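Long-range contacts in DNA primase (PDB 2AU3), which probably acts as an RNA polymerase that synthesises the short RNA primers used by DNA polymerase during DNA replication: residues I241-E251 with F286-D295; L275-S284 with A307-V316. All coordinates share one frame; numbering follows the deposited sequence.

Contact 1 of 2, residues I241-E251 with F286-D295; sequences IKEEGFAILVE and FTKKVYILYD
Strands 247-249 and 289-293 run side by side in parallel, Ala247 beside Val290, Ile248 beside Tyr291 and Leu249 beside Ile292, with short-segment axes 4.6 Å apart at closest approach. Four backbone bonds zip them together, from Ala247 N to Lys289 O (3.0 Å) through to Leu293 N to Leu249 O. Where the ladder stops, a water bridges Glu251 N and Leu293 O; at the other end, another water joins Ile241 O to Thr287 OG1.

On the face bearing Ile248 and Tyr291, the rings of Phe246 and Tyr291 meet obliquely, their planes at 56° and CD1 of Phe246 3.3 Å from CD1 of Tyr291. Tyr319 stacks on the Tyr291 ring from the neighbouring strand. The other face carries Ala247, Leu249, Val290 and Ile292. Here CD2 of Leu249 reaches OH of Tyr294 (3.3 Å), and the Tyr294 ring has a neighbour on each face, both toward its rim: CG2 of Ile292 on one, CG of Glu251 on the other, 3.5 Å from the centroid, in a CH-pi contact. Beyond CG the Glu251 chain is extended (chi2 -164°), which carries the carboxylate past the ring to Asp295. Its OE2 accepts Asp295 N at 2.9 Å in a nearly straight bond (174°), entering on the anti side but tilted out of the carboxylate plane. Glu251 OE2 and Asp295 OD2, both acceptors, stand 3.3 Å apart. Such convergence of acidic groups at the C-terminal ends of adjacent parallel strands is characteristic of the Toprim fold, and Glu251 and Asp295, with Asp297 close by, are the predicted magnesium ligands.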
loop_
_atom_site.group_PDB
_atom_site.type_symbol
_atom_site.label_atom_id
_atom_site.label_comp_id
_atom_site.label_asym_id
_atom_site.label_seq_id
_atom_site.Cartn_x
_atom_site.Cartn_y
_atom_site.Cartn_z
ATOM N N ILE A 241 -9.314 3.260 -8.039
ATOM C CA ILE A 241 -9.704 4.607 -7.608
ATOM C C ILE A 241 -10.073 5.515 -8.818
ATOM O O ILE A 241 -11.102 6.223 -8.801
ATOM C CB ILE A 241 -8.565 5.239 -6.787
ATOM C CG1 ILE A 241 -8.367 4.516 -5.431
ATOM C CG2 ILE A 241 -8.775 6.706 -6.638
ATOM C CD1 ILE A 241 -7.080 4.999 -4.687
ATOM N N LYS A 242 -9.231 5.492 -9.854
ATOM C CA LYS A 242 -9.497 6.250 -11.080
ATOM C C LYS A 242 -10.779 5.777 -11.790
ATOM O O LYS A 242 -11.653 6.587 -12.175
ATOM C CB LYS A 242 -8.292 6.148 -12.030
ATOM C CG LYS A 242 -8.538 6.765 -13.425
ATOM C CD LYS A 242 -7.242 6.845 -14.241
ATOM C CE LYS A 242 -7.279 8.007 -15.251
ATOM N NZ LYS A 242 -6.130 7.945 -16.223
ATOM N N GLU A 243 -10.886 4.467 -11.971
ATOM C CA GLU A 243 -12.028 3.881 -12.634
ATOM C C GLU A 243 -13.329 4.193 -11.882
ATOM O O GLU A 243 -14.341 4.523 -12.509
ATOM C CB GLU A 243 -11.833 2.361 -12.787
ATOM C CG GLU A 243 -12.940 1.660 -13.571
ATOM C CD GLU A 243 -14.194 1.419 -12.737
ATOM O OE1 GLU A 243 -14.066 1.301 -11.496
ATOM O OE2 GLU A 243 -15.308 1.347 -13.320
ATOM N N GLU A 244 -13.319 4.033 -10.555
ATOM C CA GLU A 244 -14.556 4.200 -9.758
ATOM C C GLU A 244 -14.902 5.653 -9.398
ATOM O O GLU A 244 -16.064 5.979 -9.154
ATOM C CB GLU A 244 -14.544 3.303 -8.515
ATOM C CG GLU A 244 -14.486 1.818 -8.882
ATOM C CD GLU A 244 -14.440 0.892 -7.682
ATOM O OE1 GLU A 244 -13.377 0.238 -7.464
ATOM O OE2 GLU A 244 -15.473 0.787 -6.979
ATOM N N GLY A 245 -13.915 6.529 -9.439
ATOM C CA GLY A 245 -14.162 7.937 -9.175
ATOM C C GLY A 245 -14.157 8.274 -7.696
ATOM O O GLY A 245 -14.502 9.396 -7.315
ATOM N N PHE A 246 -13.741 7.327 -6.858
ATOM C CA PHE A 246 -13.548 7.618 -5.437
ATOM C C PHE A 246 -12.572 6.627 -4.814
ATOM O O PHE A 246 -12.265 5.582 -5.416
ATOM C CB PHE A 246 -14.894 7.632 -4.681
ATOM C CG PHE A 246 -15.553 6.264 -4.557
ATOM C CD1 PHE A 246 -15.428 5.520 -3.377
ATOM C CD2 PHE A 246 -16.317 5.734 -5.607
ATOM C CE1 PHE A 246 -16.028 4.273 -3.245
ATOM C CE2 PHE A 246 -16.935 4.467 -5.486
ATOM C CZ PHE A 246 -16.782 3.734 -4.299
ATOM N N ALA A 247 -12.103 6.948 -3.616
ATOM C CA ALA A 247 -11.255 6.058 -2.862
ATOM C C ALA A 247 -11.962 5.765 -1.548
ATOM O O ALA A 247 -12.741 6.587 -1.074
ATOM C CB ALA A 247 -9.891 6.717 -2.589
ATOM N N ILE A 248 -11.650 4.618 -0.945
ATOM C CA ILE A 248 -12.110 4.321 0.404
ATOM C C ILE A 248 -10.869 4.385 1.308
ATOM O O ILE A 248 -9.869 3.805 0.974
ATOM C CB ILE A 248 -12.772 2.911 0.469
ATOM C CG1 ILE A 248 -14.033 2.861 -0.413
ATOM C CG2 ILE A 248 -13.073 2.522 1.978
ATOM C CD1 ILE A 248 -14.466 1.413 -0.889
ATOM N N LEU A 249 -10.926 5.176 2.395
ATOM C CA LEU A 249 -9.849 5.244 3.361
ATOM C C LEU A 249 -10.197 4.429 4.586
ATOM O O LEU A 249 -11.223 4.649 5.230
ATOM C CB LEU A 249 -9.532 6.727 3.734
ATOM C CG LEU A 249 -8.475 7.011 4.818
ATOM C CD1 LEU A 249 -7.041 6.756 4.320
ATOM C CD2 LEU A 249 -8.644 8.470 5.372
ATOM N N VAL A 250 -9.360 3.435 4.877
ATOM C CA VAL A 250 -9.522 2.610 6.075
ATOM C C VAL A 250 -8.339 2.883 6.983
ATOM O O VAL A 250 -7.391 3.550 6.553
ATOM C CB VAL A 250 -9.628 1.076 5.736
ATOM C CG1 VAL A 250 -10.873 0.779 4.894
ATOM C CG2 VAL A 250 -8.366 0.558 5.024
ATOM N N GLU A 251 -8.371 2.380 8.224
ATOM C CA GLU A 251 -7.383 2.804 9.228
ATOM C C GLU A 251 -6.013 2.189 9.083
ATOM O O GLU A 251 -5.005 2.842 9.377
ATOM C CB GLU A 251 -7.873 2.544 10.657
ATOM C CG GLU A 251 -9.207 3.198 10.980
ATOM C CD GLU A 251 -9.507 3.271 12.479
ATOM O OE1 GLU A 251 -8.826 4.051 13.185
ATOM O OE2 GLU A 251 -10.452 2.575 12.933
ATOM N N PHE A 286 -5.115 11.659 -6.768
ATOM C CA PHE A 286 -5.736 10.504 -7.464
ATOM C C PHE A 286 -7.232 10.571 -7.495
ATOM O O PHE A 286 -7.876 9.918 -8.321
ATOM C CB PHE A 286 -5.298 9.172 -6.852
ATOM C CG PHE A 286 -3.830 8.924 -6.989
ATOM C CD1 PHE A 286 -3.341 8.166 -8.048
ATOM C CD2 PHE A 286 -2.929 9.528 -6.116
ATOM C CE1 PHE A 286 -1.964 7.969 -8.221
ATOM C CE2 PHE A 286 -1.568 9.344 -6.282
ATOM C CZ PHE A 286 -1.084 8.554 -7.334
ATOM N N THR A 287 -7.793 11.344 -6.583
ATOM C CA THR A 287 -9.228 11.426 -6.472
ATOM C C THR A 287 -9.687 12.664 -5.716
ATOM O O THR A 287 -8.945 13.211 -4.896
ATOM C CB THR A 287 -9.771 10.151 -5.789
ATOM O OG1 THR A 287 -11.198 10.138 -5.889
ATOM C CG2 THR A 287 -9.474 10.168 -4.251
ATOM N N LYS A 288 -10.916 13.088 -5.978
ATOM C CA LYS A 288 -11.490 14.199 -5.235
ATOM C C LYS A 288 -12.701 13.765 -4.410
ATOM O O LYS A 288 -13.445 14.612 -3.912
ATOM C CB LYS A 288 -11.858 15.377 -6.184
ATOM C CG LYS A 288 -10.694 15.920 -6.993
ATOM C CD LYS A 288 -9.498 16.366 -6.144
ATOM C CE LYS A 288 -8.337 16.813 -7.053
ATOM N NZ LYS A 288 -7.233 17.505 -6.300
ATOM N N LYS A 289 -12.888 12.443 -4.257
ATOM C CA LYS A 289 -13.943 11.893 -3.395
ATOM C C LYS A 289 -13.372 10.750 -2.543
ATOM O O LYS A 289 -12.803 9.791 -3.066
ATOM C CB LYS A 289 -15.109 11.327 -4.216
ATOM C CG LYS A 289 -16.084 12.320 -4.774
ATOM C CD LYS A 289 -17.327 11.564 -5.309
ATOM C CE LYS A 289 -18.034 12.352 -6.430
ATOM N NZ LYS A 289 -19.504 11.997 -6.552
ATOM N N VAL A 290 -13.536 10.865 -1.243
ATOM C CA VAL A 290 -13.037 9.867 -0.334
ATOM C C VAL A 290 -14.104 9.494 0.656
ATOM O O VAL A 290 -14.607 10.325 1.407
ATOM C CB VAL A 290 -11.764 10.326 0.395
ATOM C CG1 VAL A 290 -11.430 9.389 1.564
ATOM C CG2 VAL A 290 -10.578 10.391 -0.607
ATOM N N TYR A 291 -14.385 8.199 0.695
ATOM C CA TYR A 291 -15.186 7.606 1.742
ATOM C C TYR A 291 -14.288 7.143 2.886
ATOM O O TYR A 291 -13.281 6.484 2.664
ATOM C CB TYR A 291 -15.941 6.411 1.150
ATOM C CG TYR A 291 -17.017 6.844 0.204
ATOM C CD1 TYR A 291 -16.712 7.439 -1.013
ATOM C CD2 TYR A 291 -18.361 6.682 0.544
ATOM C CE1 TYR A 291 -17.735 7.845 -1.889
ATOM C CE2 TYR A 291 -19.355 7.059 -0.298
ATOM C CZ TYR A 291 -19.051 7.656 -1.502
ATOM O OH TYR A 291 -20.093 8.074 -2.303
ATOM N N ILE A 292 -14.620 7.524 4.104
ATOM C CA ILE A 292 -13.764 7.169 5.230
ATOM C C ILE A 292 -14.509 6.097 6.010
ATOM O O ILE A 292 -15.702 6.244 6.312
ATOM C CB ILE A 292 -13.465 8.369 6.151
ATOM C CG1 ILE A 292 -13.081 9.604 5.368
ATOM C CG2 ILE A 292 -12.364 8.023 7.193
ATOM C CD1 ILE A 292 -13.107 10.840 6.238
ATOM N N LEU A 293 -13.801 5.015 6.306
ATOM C CA LEU A 293 -14.412 3.857 6.916
ATOM C C LEU A 293 -13.555 3.374 8.034
ATOM O O LEU A 293 -12.686 2.510 7.837
ATOM C CB LEU A 293 -14.578 2.752 5.861
ATOM C CG LEU A 293 -15.183 1.411 6.299
ATOM C CD1 LEU A 293 -16.677 1.501 6.585
ATOM C CD2 LEU A 293 -14.929 0.402 5.231
ATOM N N TYR A 294 -13.759 3.947 9.215
ATOM C CA TYR A 294 -12.961 3.604 10.365
ATOM C C TYR A 294 -13.836 2.738 11.286
ATOM O O TYR A 294 -15.010 2.507 10.991
ATOM C CB TYR A 294 -12.477 4.880 11.063
ATOM C CG TYR A 294 -11.321 5.629 10.362
ATOM C CD1 TYR A 294 -10.831 5.227 9.108
ATOM C CD2 TYR A 294 -10.739 6.742 10.966
ATOM C CE1 TYR A 294 -9.787 5.916 8.496
ATOM C CE2 TYR A 294 -9.688 7.424 10.371
ATOM C CZ TYR A 294 -9.233 7.016 9.130
ATOM O OH TYR A 294 -8.204 7.711 8.563
ATOM N N ASP A 295 -13.260 2.216 12.360
ATOM C CA ASP A 295 -14.011 1.360 13.282
ATOM C C ASP A 295 -15.289 2.027 13.816
ATOM O O ASP A 295 -15.324 3.233 14.063
ATOM C CB ASP A 295 -13.122 0.939 14.458
ATOM C CG ASP A 295 -12.002 0.016 14.046
ATOM O OD1 ASP A 295 -12.086 -0.597 12.951
ATOM O OD2 ASP A 295 -10.987 -0.167 14.771
HETATM O O HOH W 1 -11.052 8.998 -8.639
HETATM O O HOH W 2 -13.103 11.839 -7.974
HETATM O O HOH W 3 -10.818 1.021 8.997
#

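Contact 2 of 2, residues L275-S284 with A307-V316; sequences LTQNQANLLS and AIPLLLSAGV
The Gln277 side chain crosses that of Leu310 obliquely, bringing its amide against Leu310, while the amide of Asn281 turns its ND2 toward the methyl of Ala314, ND2 to CB 3.6 Å. For Gln277, a CG anti to the backbone N (chi1 -169°) followed by a bend at chi2 brings the amide toward Leu310. Between these two residues Ala280 sits close against the backbone of helix 307-313, its CB 3.5 Å from Leu310 O. The helix axes approach to 8.5 Å and cross at -45°, a closeness consistent with the small Ala280 at the interface; Ala314 follows the second helix. Both helices lie on the same side of the Toprim sheet, where Leu283, Leu311 and Val316 rest on Val290 or Ile292 of strand 289-293. Farther toward the start of helix 277-284, CD1 of Leu310 presses on Leu275 O (3.2 Å), and the Leu275 and Leu311 side chains cross at about a right angle and touch through their CD2 atoms, with Ala307 CB also alongside Leu275. Thr276 begins this helix as its N-cap in a capping box with Gln279, and its OG1 is bonded to Gly228 O as well. At the far end Gly315 closes the second helix in a Schellman motif, after which Val316 brings CG2 within 3.7 Å of Ser284 CB.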
loop_
_atom_site.group_PDB
_atom_site.type_symbol
_atom_site.label_atom_id
_atom_site.label_comp_id
_atom_site.label_asym_id
_atom_site.label_seq_id
_atom_site.Cartn_x
_atom_site.Cartn_y
_atom_site.Cartn_z
ATOM N N LEU A 275 -3.929 9.422 9.535
ATOM C CA LEU A 275 -3.732 10.104 8.283
ATOM C C LEU A 275 -2.975 11.433 8.542
ATOM O O LEU A 275 -3.262 12.130 9.505
ATOM C CB LEU A 275 -5.083 10.352 7.613
ATOM C CG LEU A 275 -5.016 11.113 6.296
ATOM C CD1 LEU A 275 -4.676 10.160 5.184
ATOM C CD2 LEU A 275 -6.372 11.790 6.044
ATOM N N THR A 276 -1.990 11.738 7.706
ATOM C CA THR A 276 -1.295 13.026 7.770
ATOM C C THR A 276 -1.746 13.892 6.631
ATOM O O THR A 276 -2.297 13.403 5.661
ATOM C CB THR A 276 0.223 12.866 7.664
ATOM O OG1 THR A 276 0.554 12.451 6.329
ATOM C CG2 THR A 276 0.744 11.747 8.607
ATOM N N GLN A 277 -1.480 15.194 6.733
ATOM C CA GLN A 277 -1.724 16.106 5.618
ATOM C C GLN A 277 -1.011 15.694 4.316
ATOM O O GLN A 277 -1.614 15.754 3.224
ATOM C CB GLN A 277 -1.320 17.544 6.007
ATOM C CG GLN A 277 -1.794 18.599 4.985
ATOM C CD GLN A 277 -3.330 18.669 4.896
ATOM O OE1 GLN A 277 -3.932 18.360 3.860
ATOM N NE2 GLN A 277 -3.943 19.086 5.961
ATOM N N ASN A 278 0.265 15.297 4.410
ATOM C CA ASN A 278 0.977 14.862 3.205
ATOM C C ASN A 278 0.255 13.675 2.562
ATOM O O ASN A 278 0.178 13.608 1.360
ATOM C CB ASN A 278 2.449 14.491 3.480
ATOM C CG ASN A 278 3.333 15.714 3.659
ATOM O OD1 ASN A 278 2.967 16.819 3.254
ATOM N ND2 ASN A 278 4.508 15.525 4.282
ATOM N N GLN A 279 -0.256 12.744 3.372
ATOM C CA GLN A 279 -1.025 11.614 2.835
ATOM C C GLN A 279 -2.369 12.059 2.193
ATOM O O GLN A 279 -2.766 11.545 1.133
ATOM C CB GLN A 279 -1.287 10.557 3.916
ATOM C CG GLN A 279 -0.054 9.785 4.352
ATOM C CD GLN A 279 -0.231 9.116 5.707
ATOM O OE1 GLN A 279 -1.267 9.310 6.397
ATOM N NE2 GLN A 279 0.775 8.355 6.120
ATOM N N ALA A 280 -3.066 12.995 2.847
ATOM C CA ALA A 280 -4.291 13.557 2.278
ATOM C C ALA A 280 -3.997 14.307 0.955
ATOM O O ALA A 280 -4.707 14.120 -0.026
ATOM C CB ALA A 280 -4.998 14.438 3.273
ATOM N N ASN A 281 -2.950 15.136 0.937
ATOM C CA ASN A 281 -2.472 15.785 -0.290
ATOM C C ASN A 281 -2.188 14.744 -1.378
ATOM O O ASN A 281 -2.626 14.897 -2.505
ATOM C CB ASN A 281 -1.177 16.588 -0.044
ATOM C CG ASN A 281 -1.378 17.837 0.855
ATOM O OD1 ASN A 281 -0.410 18.463 1.261
ATOM N ND2 ASN A 281 -2.617 18.166 1.173
ATOM N N LEU A 282 -1.405 13.707 -1.047
ATOM C CA LEU A 282 -1.094 12.655 -2.012
ATOM C C LEU A 282 -2.379 11.993 -2.540
ATOM O O LEU A 282 -2.568 11.832 -3.756
ATOM C CB LEU A 282 -0.137 11.611 -1.404
ATOM C CG LEU A 282 0.080 10.316 -2.209
ATOM C CD1 LEU A 282 0.902 10.595 -3.513
ATOM C CD2 LEU A 282 0.787 9.244 -1.329
ATOM N N LEU A 283 -3.287 11.636 -1.638
ATOM C CA LEU A 283 -4.543 11.019 -2.084
ATOM C C LEU A 283 -5.289 11.921 -3.070
ATOM O O LEU A 283 -5.834 11.427 -4.073
ATOM C CB LEU A 283 -5.444 10.671 -0.884
ATOM C CG LEU A 283 -6.738 9.868 -1.091
ATOM C CD1 LEU A 283 -6.564 8.681 -2.053
ATOM C CD2 LEU A 283 -7.298 9.383 0.289
ATOM N N SER A 284 -5.280 13.235 -2.810
ATOM C CA SER A 284 -6.004 14.197 -3.654
ATOM C C SER A 284 -5.509 14.245 -5.100
ATOM O O SER A 284 -6.249 14.634 -5.996
ATOM C CB SER A 284 -5.979 15.589 -3.062
ATOM O OG SER A 284 -4.679 16.141 -3.151
ATOM N N ALA A 307 -9.296 13.306 10.771
ATOM C CA ALA A 307 -8.761 13.153 9.401
ATOM C C ALA A 307 -9.492 14.034 8.380
ATOM O O ALA A 307 -8.922 14.447 7.368
ATOM C CB ALA A 307 -8.804 11.672 8.975
ATOM N N ILE A 308 -10.756 14.325 8.658
ATOM C CA ILE A 308 -11.627 15.044 7.724
ATOM C C ILE A 308 -11.097 16.427 7.300
ATOM O O ILE A 308 -11.074 16.730 6.119
ATOM C CB ILE A 308 -13.074 15.150 8.314
ATOM C CG1 ILE A 308 -13.789 13.809 8.212
ATOM C CG2 ILE A 308 -13.856 16.205 7.594
ATOM C CD1 ILE A 308 -15.133 13.694 8.993
ATOM N N PRO A 309 -10.656 17.273 8.241
ATOM C CA PRO A 309 -10.088 18.567 7.863
ATOM C C PRO A 309 -8.843 18.433 6.971
ATOM O O PRO A 309 -8.608 19.295 6.138
ATOM C CB PRO A 309 -9.709 19.170 9.214
ATOM C CG PRO A 309 -10.697 18.526 10.159
ATOM C CD PRO A 309 -10.679 17.110 9.708
ATOM N N LEU A 310 -8.047 17.390 7.167
ATOM C CA LEU A 310 -6.890 17.196 6.270
ATOM C C LEU A 310 -7.364 16.899 4.852
ATOM O O LEU A 310 -6.787 17.410 3.888
ATOM C CB LEU A 310 -5.961 16.071 6.742
ATOM C CG LEU A 310 -5.646 15.987 8.243
ATOM C CD1 LEU A 310 -4.789 14.759 8.484
ATOM C CD2 LEU A 310 -4.959 17.249 8.754
ATOM N N LEU A 311 -8.419 16.100 4.737
ATOM C CA LEU A 311 -8.992 15.783 3.422
ATOM C C LEU A 311 -9.637 17.029 2.782
ATOM O O LEU A 311 -9.406 17.319 1.592
ATOM C CB LEU A 311 -9.977 14.603 3.519
ATOM C CG LEU A 311 -9.305 13.282 3.946
ATOM C CD1 LEU A 311 -10.333 12.236 4.245
ATOM C CD2 LEU A 311 -8.353 12.784 2.844
ATOM N N LEU A 312 -10.438 17.749 3.572
ATOM C CA LEU A 312 -11.045 18.996 3.101
ATOM C C LEU A 312 -9.987 19.980 2.594
ATOM O O LEU A 312 -10.129 20.516 1.503
ATOM C CB LEU A 312 -11.974 19.623 4.156
ATOM C CG LEU A 312 -13.196 18.785 4.541
ATOM C CD1 LEU A 312 -13.958 19.417 5.720
ATOM C CD2 LEU A 312 -14.135 18.552 3.331
ATOM N N SER A 313 -8.905 20.168 3.355
ATOM C CA SER A 313 -7.843 21.103 2.975
ATOM C C SER A 313 -7.213 20.727 1.639
ATOM O O SER A 313 -6.813 21.604 0.864
ATOM C CB SER A 313 -6.749 21.158 4.040
ATOM O OG SER A 313 -7.305 21.488 5.288
ATOM N N ALA A 314 -7.124 19.423 1.380
ATOM C CA ALA A 314 -6.544 18.937 0.144
ATOM C C ALA A 314 -7.557 18.992 -0.988
ATOM O O ALA A 314 -7.232 18.636 -2.106
ATOM C CB ALA A 314 -6.015 17.529 0.327
ATOM N N GLY A 315 -8.780 19.438 -0.696
ATOM C CA GLY A 315 -9.781 19.689 -1.728
ATOM C C GLY A 315 -10.584 18.453 -2.116
ATOM O O GLY A 315 -11.101 18.327 -3.230
ATOM N N VAL A 316 -10.686 17.526 -1.190
ATOM C CA VAL A 316 -11.436 16.327 -1.442
ATOM C C VAL A 316 -12.823 16.479 -0.802
ATOM O O VAL A 316 -12.948 17.073 0.259
ATOM C CB VAL A 316 -10.684 15.093 -0.890
ATOM C CG1 VAL A 316 -11.454 13.840 -1.140
ATOM C CG2 VAL A 316 -9.297 14.989 -1.564
#

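From the N terminus, helix 234-244 leads into strand 247-249, and the chain then passes through helix 253-261, strand 267-270 and helix 277-284 before strand 289-293 returns beside strand 247-249. Contact 1 closes that loop. Helix 298-313 follows, and contact 2 closes a second loop by bringing it against helix 277-284. The two loops cross, since 275-284 falls between the segments of contact 1 and 286-295 between those of contact 2. They meet where Val290 CG2 packs on Leu283 CD2 (3.5 Å) and Ile292 CD1 on Ile308 CG1 (3.6 Å), tying the parallel strands of the Toprim sheet to the helical layer over one face.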